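Local coordinates for protein salicylaldehyde dehydrogenase NahF (Pseudomonas putida, PDB 4JZ6) that probably catalyses the NAD+-dependent oxidation of salicylaldehyde to salicylate in naphthalene degradation, as a member of the aldehyde dehydrogenase family, at residues E68-K71 and T72-V76. Residues are numbered along the deposited sequence; the frame is centred on the assembly and turned at random.
Sequences EAFK and TWKDV
Lys74 sets its CB over one face of the Phe70 ring, its chain crossing the aromatic side chain at about a right angle near the C-terminal end of helix 56-73. Lys74 CB stands 3.9 Å from the centroid of the Phe70 ring, 24° off the normal and offset toward the rim, a CH-pi contact; farther along the chain, Lys74 CD reaches Phe70 CE1 at 3.6 Å. Phe70 CG lies anti to the backbone N (chi1 -179°), which places the ring beside the carbonyl carbon, where Lys74 CB meets its face. On the backbone side, Lys74 N donates to Phe70 O at 3.0 Å, an i to i+4 bond that fixes Lys74 CB next to the ring.

One residue earlier, Ala69 O accepts from two amides, Trp73 N at 2.9 Å and Thr72 N. Water joins the hydroxyl of Thr72 to Glu68 O, and a second water links Lys71 O to Asp75 OD2. That same Asp75 OD2 takes Lys74 NZ at 3.0 Å in a salt bridge, the bend at chi4 (64°) turning the ammonium toward it. Were Lys74 an alanine, Asp75 OD2 would probably be left without its ammonium partner and Phe70 CE1 without its contact to CD, although CB would still lie over the ring. Lys71 NZ makes a separate salt bridge with Glu68 OE1, 3.0 Å away on the syn side.

Behind this surface, Phe70 also touches Pro155, while Trp73 packs on Leu84 and Arg81 of helix 78-94 and on Leu210 and Val214. A type I turn spans Trp73 to Val76. Charge pairs and waters thus serve the solvent side of this region, whereas the buried indole anchors it to the fold.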
ATOM      1  N   GLU A  68     -10.731 -16.661 -14.743  1.00 31.50           N
ATOM      2  CA  GLU A  68     -11.981 -17.240 -15.217  1.00 31.29           C
ATOM      3  C   GLU A  68     -12.939 -17.550 -14.071  1.00 24.33           C
ATOM      4  O   GLU A  68     -14.128 -17.257 -14.149  1.00 40.90           O
ATOM      5  CB  GLU A  68     -11.697 -18.507 -16.030  1.00 34.65           C
ATOM      6  CG  GLU A  68     -12.943 -19.231 -16.521  1.00 41.95           C
ATOM      7  CD  GLU A  68     -13.735 -18.437 -17.555  1.00 44.94           C
ATOM      8  OE1 GLU A  68     -13.174 -17.496 -18.164  1.00 39.91           O
ATOM      9  OE2 GLU A  68     -14.928 -18.768 -17.757  1.00 46.41           O
ATOM     10  N   ALA A  69     -12.413 -18.142 -13.006  1.00 24.01           N
ATOM     11  CA  ALA A  69     -13.233 -18.504 -11.860  1.00 26.37           C
ATOM     12  C   ALA A  69     -13.754 -17.265 -11.150  1.00 29.54           C
ATOM     13  O   ALA A  69     -14.861 -17.271 -10.606  1.00 31.58           O
ATOM     14  CB  ALA A  69     -12.448 -19.373 -10.896  1.00 32.72           C
ATOM     15  N   PHE A  70     -12.949 -16.205 -11.156  1.00 32.40           N
ATOM     16  CA  PHE A  70     -13.326 -14.953 -10.518  1.00 21.64           C
ATOM     17  C   PHE A  70     -14.676 -14.449 -11.022  1.00 25.73           C
ATOM     18  O   PHE A  70     -15.416 -13.813 -10.272  1.00 21.19           O
ATOM     19  CB  PHE A  70     -12.246 -13.886 -10.723  1.00 21.49           C
ATOM     20  CG  PHE A  70     -12.571 -12.566 -10.073  1.00 30.06           C
ATOM     21  CD1 PHE A  70     -12.891 -11.453 -10.845  1.00 22.98           C
ATOM     22  CD2 PHE A  70     -12.578 -12.443  -8.689  1.00 20.24           C
ATOM     23  CE1 PHE A  70     -13.200 -10.244 -10.250  1.00 20.45           C
ATOM     24  CE2 PHE A  70     -12.889 -11.239  -8.087  1.00 21.03           C
ATOM     25  CZ  PHE A  70     -13.198 -10.134  -8.869  1.00 22.96           C
ATOM     26  N   LYS A  71     -14.995 -14.758 -12.280  1.00 29.65           N
ATOM     27  CA  LYS A  71     -16.228 -14.295 -12.929  1.00 30.16           C
ATOM     28  C   LYS A  71     -17.502 -14.664 -12.165  1.00 35.36           C
ATOM     29  O   LYS A  71     -18.482 -13.909 -12.170  1.00 36.37           O
ATOM     30  CB  LYS A  71     -16.332 -14.844 -14.354  1.00 28.38           C
ATOM     31  CG  LYS A  71     -15.322 -14.292 -15.337  1.00 33.76           C
ATOM     32  CD  LYS A  71     -15.572 -14.877 -16.724  1.00 41.65           C
ATOM     33  CE  LYS A  71     -14.487 -14.489 -17.721  1.00 47.89           C
ATOM     34  NZ  LYS A  71     -14.719 -15.116 -19.057  1.00 52.34           N
ATOM     35  N   THR A  72     -17.490 -15.829 -11.527  1.00 22.43           N
ATOM     36  CA  THR A  72     -18.625 -16.272 -10.728  1.00 32.68           C
ATOM     37  C   THR A  72     -18.324 -16.148  -9.239  1.00 21.64           C
ATOM     38  O   THR A  72     -19.218 -15.855  -8.439  1.00 24.49           O
ATOM     39  CB  THR A  72     -19.005 -17.735 -11.035  1.00 23.02           C
ATOM     40  OG1 THR A  72     -17.813 -18.522 -11.113  1.00 25.55           O
ATOM     41  CG2 THR A  72     -19.739 -17.830 -12.350  1.00 23.72           C
ATOM     42  N   TRP A  73     -17.065 -16.368  -8.870  1.00 26.49           N
ATOM     43  CA  TRP A  73     -16.684 -16.377  -7.462  1.00 21.74           C
ATOM     44  C   TRP A  73     -16.896 -15.010  -6.796  1.00 20.82           C
ATOM     45  O   TRP A  73     -17.201 -14.935  -5.602  1.00 19.91           O
ATOM     46  CB  TRP A  73     -15.240 -16.867  -7.280  1.00 21.25           C
ATOM     47  CG  TRP A  73     -14.765 -16.791  -5.847  1.00 20.41           C
ATOM     48  CD1 TRP A  73     -13.829 -15.939  -5.335  1.00 26.35           C
ATOM     49  CD2 TRP A  73     -15.232 -17.582  -4.744  1.00 23.04           C
ATOM     50  NE1 TRP A  73     -13.679 -16.153  -3.982  1.00 22.34           N
ATOM     51  CE2 TRP A  73     -14.528 -17.156  -3.595  1.00 19.86           C
ATOM     52  CE3 TRP A  73     -16.170 -18.611  -4.616  1.00 24.01           C
ATOM     53  CZ2 TRP A  73     -14.737 -17.724  -2.341  1.00 19.75           C
ATOM     54  CZ3 TRP A  73     -16.370 -19.177  -3.365  1.00 20.69           C
ATOM     55  CH2 TRP A  73     -15.657 -18.731  -2.246  1.00 20.18           C
ATOM     56  N   LYS A  74     -16.752 -13.935  -7.566  1.00 20.23           N
ATOM     57  CA  LYS A  74     -16.878 -12.590  -7.003  1.00 19.71           C
ATOM     58  C   LYS A  74     -18.305 -12.315  -6.544  1.00 23.82           C
ATOM     59  O   LYS A  74     -18.540 -11.457  -5.690  1.00 23.78           O
ATOM     60  CB  LYS A  74     -16.443 -11.531  -8.015  1.00 19.81           C
ATOM     61  CG  LYS A  74     -17.370 -11.410  -9.218  1.00 24.41           C
ATOM     62  CD  LYS A  74     -16.770 -10.521 -10.294  1.00 24.88           C
ATOM     63  CE  LYS A  74     -17.579 -10.581 -11.574  1.00 35.62           C
ATOM     64  NZ  LYS A  74     -18.961 -10.047 -11.399  1.00 43.29           N
ATOM     65  N   ASP A  75     -19.256 -13.060  -7.102  1.00 22.77           N
ATOM     66  CA  ASP A  75     -20.667 -12.843  -6.801  1.00 20.87           C
ATOM     67  C   ASP A  75     -21.251 -13.821  -5.780  1.00 20.21           C
ATOM     68  O   ASP A  75     -22.419 -13.708  -5.417  1.00 24.12           O
ATOM     69  CB  ASP A  75     -21.490 -12.853  -8.087  1.00 23.01           C
ATOM     70  CG  ASP A  75     -21.172 -11.675  -8.986  1.00 35.25           C
ATOM     71  OD1 ASP A  75     -21.063 -10.542  -8.464  1.00 36.21           O
ATOM     72  OD2 ASP A  75     -21.022 -11.883 -10.208  1.00 42.25           O
ATOM     73  N   VAL A  76     -20.444 -14.768  -5.311  1.00 21.57           N
ATOM     74  CA  VAL A  76     -20.872 -15.679  -4.247  1.00 20.77           C
ATOM     75  C   VAL A  76     -21.162 -14.897  -2.965  1.00 23.06           C
ATOM     76  O   VAL A  76     -20.377 -14.035  -2.568  1.00 27.35           O
ATOM     77  CB  VAL A  76     -19.807 -16.766  -3.963  1.00 20.39           C
ATOM     78  CG1 VAL A  76     -20.142 -17.541  -2.693  1.00 20.45           C
ATOM     79  CG2 VAL A  76     -19.685 -17.702  -5.145  1.00 21.01           C
TER
HETATM   80  O   HOH W   1     -16.575 -18.545 -13.408  1.00 29.28           O
HETATM   81  O   HOH W   2     -21.350 -14.460 -11.126  1.00 26.32           O